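Local coordinates for probable fimbrial chaperone YadV (Escherichia coli K-12, PDB 5GHU), which probably acts as a periplasmic chaperone for fimbrial subunits, and could contribute to adhesion to surfaces in particular environmental niches, at residues A[168-178]-A[189-197]. Residues are numbered along the deposited sequence; the frame is centred on the assembly and turned at random.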
loop_
_atom_site.group_PDB
_atom_site.type_symbol
_atom_site.label_atom_id
_atom_site.label_comp_id
_atom_site.label_asym_id
_atom_site.label_seq_id
_atom_site.Cartn_x
_atom_site.Cartn_y
_atom_site.Cartn_z
ATOM N N LEU A 168 16.323 -12.864 -3.141
ATOM C CA LEU A 168 16.756 -14.171 -2.696
ATOM C C LEU A 168 18.247 -14.286 -2.972
ATOM O O LEU A 168 18.685 -13.848 -4.016
ATOM C CB LEU A 168 15.979 -15.227 -3.477
ATOM C CG LEU A 168 16.298 -16.628 -2.994
ATOM C CD1 LEU A 168 15.006 -17.430 -3.087
ATOM C CD2 LEU A 168 17.371 -17.188 -3.924
ATOM N N GLU A 169 18.997 -14.805 -2.008
ATOM C CA GLU A 169 20.446 -14.971 -2.176
ATOM C C GLU A 169 20.832 -16.411 -1.989
ATOM O O GLU A 169 20.359 -17.080 -1.085
ATOM C CB GLU A 169 21.181 -14.119 -1.148
ATOM C CG GLU A 169 22.363 -13.352 -1.643
ATOM C CD GLU A 169 22.532 -12.115 -0.790
ATOM O OE1 GLU A 169 22.251 -12.199 0.423
ATOM O OE2 GLU A 169 22.866 -11.063 -1.326
ATOM N N ALA A 170 21.740 -16.868 -2.830
ATOM C CA ALA A 170 22.282 -18.208 -2.686
ATOM C C ALA A 170 23.658 -18.264 -3.313
ATOM O O ALA A 170 23.806 -17.863 -4.454
ATOM C CB ALA A 170 21.370 -19.239 -3.353
ATOM N N SER A 171 24.632 -18.778 -2.565
ATOM C CA SER A 171 25.984 -18.949 -3.078
ATOM C C SER A 171 26.517 -17.626 -3.636
ATOM O O SER A 171 27.201 -17.640 -4.678
ATOM C CB SER A 171 26.040 -20.019 -4.180
ATOM O OG SER A 171 25.508 -21.274 -3.758
ATOM N N GLY A 172 26.171 -16.534 -2.978
ATOM C CA GLY A 172 26.685 -15.209 -3.287
ATOM C C GLY A 172 26.005 -14.498 -4.437
ATOM O O GLY A 172 26.387 -13.384 -4.812
ATOM N N LYS A 173 25.006 -15.144 -5.037
ATOM C CA LYS A 173 24.302 -14.536 -6.137
ATOM C C LYS A 173 22.986 -14.034 -5.591
ATOM O O LYS A 173 22.362 -14.685 -4.733
ATOM C CB LYS A 173 24.069 -15.530 -7.279
ATOM C CG LYS A 173 25.383 -15.842 -8.041
ATOM C CD LYS A 173 25.142 -16.894 -9.110
ATOM C CE LYS A 173 24.946 -16.278 -10.496
ATOM N NZ LYS A 173 23.648 -15.540 -10.636
ATOM N N ARG A 174 22.569 -12.869 -6.052
ATOM C CA ARG A 174 21.324 -12.270 -5.564
ATOM C C ARG A 174 20.304 -12.153 -6.686
ATOM O O ARG A 174 20.673 -11.796 -7.829
ATOM C CB ARG A 174 21.651 -10.879 -4.976
ATOM C CG ARG A 174 20.491 -10.122 -4.463
ATOM C CD ARG A 174 21.024 -8.839 -3.750
ATOM N NE ARG A 174 21.906 -9.121 -2.624
ATOM C CZ ARG A 174 22.558 -8.154 -1.931
ATOM N NH1 ARG A 174 22.427 -6.885 -2.244
ATOM N NH2 ARG A 174 23.357 -8.459 -0.928
ATOM N N TYR A 175 19.041 -12.510 -6.378
ATOM C CA TYR A 175 17.981 -12.536 -7.358
ATOM C C TYR A 175 16.820 -11.728 -6.828
ATOM O O TYR A 175 16.205 -12.096 -5.848
ATOM C CB TYR A 175 17.528 -13.973 -7.618
ATOM C CG TYR A 175 18.660 -14.921 -7.992
ATOM C CD1 TYR A 175 19.386 -15.582 -7.000
ATOM C CD2 TYR A 175 18.999 -15.140 -9.310
ATOM C CE1 TYR A 175 20.422 -16.446 -7.328
ATOM C CE2 TYR A 175 20.023 -15.998 -9.645
ATOM C CZ TYR A 175 20.720 -16.675 -8.638
ATOM O OH TYR A 175 21.752 -17.559 -8.951
ATOM N N PRO A 176 16.516 -10.625 -7.478
ATOM C CA PRO A 176 15.412 -9.796 -7.002
ATOM C C PRO A 176 14.115 -10.565 -7.005
ATOM O O PRO A 176 13.874 -11.328 -7.940
ATOM C CB PRO A 176 15.326 -8.679 -8.004
ATOM C CG PRO A 176 16.747 -8.570 -8.536
ATOM C CD PRO A 176 17.271 -9.976 -8.562
ATOM N N ILE A 177 13.310 -10.325 -5.972
ATOM C CA ILE A 177 11.955 -10.853 -5.909
ATOM C C ILE A 177 10.970 -9.803 -6.433
ATOM O O ILE A 177 11.065 -8.648 -6.053
ATOM C CB ILE A 177 11.619 -11.193 -4.467
ATOM C CG1 ILE A 177 12.568 -12.309 -3.983
ATOM C CG2 ILE A 177 10.114 -11.623 -4.370
ATOM C CD1 ILE A 177 12.572 -12.534 -2.470
ATOM N N ASP A 178 10.014 -10.207 -7.270
ATOM C CA ASP A 178 8.901 -9.334 -7.655
ATOM C C ASP A 178 7.930 -9.263 -6.483
ATOM O O ASP A 178 6.893 -9.957 -6.462
ATOM C CB ASP A 178 8.169 -9.861 -8.906
ATOM C CG ASP A 178 8.994 -9.742 -10.171
ATOM O OD1 ASP A 178 10.023 -9.030 -10.200
ATOM O OD2 ASP A 178 8.566 -10.361 -11.173
ATOM N N VAL A 189 2.097 -15.866 -4.096
ATOM C CA VAL A 189 3.316 -16.329 -4.784
ATOM C C VAL A 189 4.047 -15.112 -5.376
ATOM O O VAL A 189 3.426 -14.226 -5.977
ATOM C CB VAL A 189 3.020 -17.339 -5.874
ATOM C CG1 VAL A 189 4.333 -17.609 -6.699
ATOM C CG2 VAL A 189 2.496 -18.632 -5.240
ATOM N N MET A 190 5.383 -15.081 -5.225
ATOM C CA MET A 190 6.149 -13.952 -5.732
ATOM C C MET A 190 7.260 -14.543 -6.553
ATOM O O MET A 190 7.943 -15.492 -6.114
ATOM C CB MET A 190 6.694 -13.089 -4.569
ATOM C CG MET A 190 5.589 -12.517 -3.691
ATOM S SD MET A 190 6.372 -11.609 -2.329
ATOM C CE MET A 190 5.042 -11.652 -1.132
ATOM N N LYS A 191 7.407 -14.012 -7.769
ATOM C CA LYS A 191 8.401 -14.479 -8.728
ATOM C C LYS A 191 9.836 -14.117 -8.282
ATOM O O LYS A 191 10.065 -13.071 -7.671
ATOM C CB LYS A 191 8.122 -13.873 -10.109
ATOM C CG LYS A 191 6.911 -14.497 -10.801
ATOM C CD LYS A 191 6.796 -14.066 -12.277
ATOM C CE LYS A 191 8.141 -14.222 -13.002
ATOM N NZ LYS A 191 8.068 -14.111 -14.503
ATOM N N VAL A 192 10.785 -15.007 -8.572
ATOM C CA VAL A 192 12.221 -14.722 -8.336
ATOM C C VAL A 192 12.863 -14.547 -9.703
ATOM O O VAL A 192 12.837 -15.456 -10.537
ATOM C CB VAL A 192 12.940 -15.840 -7.543
ATOM C CG1 VAL A 192 14.441 -15.492 -7.326
ATOM C CG2 VAL A 192 12.264 -16.053 -6.176
ATOM N N ASN A 193 13.405 -13.367 -9.942
ATOM C CA ASN A 193 13.968 -13.046 -11.255
ATOM C C ASN A 193 15.343 -13.624 -11.487
ATOM O O ASN A 193 16.244 -13.455 -10.680
ATOM C CB ASN A 193 14.027 -11.544 -11.451
ATOM C CG ASN A 193 12.670 -10.921 -11.501
ATOM O OD1 ASN A 193 12.049 -10.835 -12.560
ATOM N ND2 ASN A 193 12.186 -10.506 -10.361
ATOM N N GLY A 194 15.500 -14.303 -12.613
ATOM C CA GLY A 194 16.829 -14.676 -13.070
ATOM C C GLY A 194 17.328 -15.964 -12.468
ATOM O O GLY A 194 18.506 -16.269 -12.545
ATOM N N LEU A 195 16.428 -16.713 -11.863
ATOM C CA LEU A 195 16.769 -17.966 -11.212
ATOM C C LEU A 195 15.912 -19.096 -11.760
ATOM O O LEU A 195 14.673 -19.033 -11.705
ATOM C CB LEU A 195 16.565 -17.861 -9.704
ATOM C CG LEU A 195 16.842 -19.157 -8.946
ATOM C CD1 LEU A 195 18.286 -19.602 -9.115
ATOM C CD2 LEU A 195 16.506 -18.961 -7.468
ATOM N N ASN A 196 16.570 -20.135 -12.257
ATOM C CA ASN A 196 15.872 -21.239 -12.910
ATOM C C ASN A 196 15.071 -22.115 -11.947
ATOM O O ASN A 196 13.892 -22.382 -12.180
ATOM C CB ASN A 196 16.873 -22.101 -13.686
ATOM N N GLY A 197 15.703 -22.582 -10.878
ATOM C CA GLY A 197 15.012 -23.428 -9.921
ATOM C C GLY A 197 15.574 -23.259 -8.526
ATOM O O GLY A 197 16.541 -22.517 -8.350
HETATM O O HOH W 1 5.636 -11.794 -8.169
#
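N193 bonds P176 O with backbone N and side-chain ND2, and D178 with ND2 alone. Its CB lies 3.5 Å from P176 O; with CG anti to the carbonyl carbon (chi1 -65°), the amide is carried toward D178. ND2, at the tip, donates twice: to D178 OD1 at 2.6 Å and to P176 O at 3.1 Å, both acceptors near the amide plane. The carboxylate is approached from above its plane, the two flat groups being turned 58° apart. P176 O is gripped by two donors, since N193 N also reaches it at 2.9 Å, almost in line with the carbonyl bond. An alanine in place of N193 would probably keep that backbone bond but leave D178 OD1 without its amide donor. D178 N donates to K191 O (2.9 Å), and a water joins D178 O to K191 N.

Beyond G194, within the type II turn 192-195, L195 CB lies over one face of the Y175 ring, 4.0 Å from the centroid and 24° off the normal, a CH-pi contact; N193 O sits at the ring's edge. V192 CG1 packs on Y175 CB at 3.5 Å. I177 and V192 also touch L151 of strand 150-155, whose sheet includes 186-191. The single bridge I177-V192 links chain near the ends of edge strands 173-176 and 186-191, one from each sheet of the immunoglobulin-like C-terminal domain of a PapD-family chaperone.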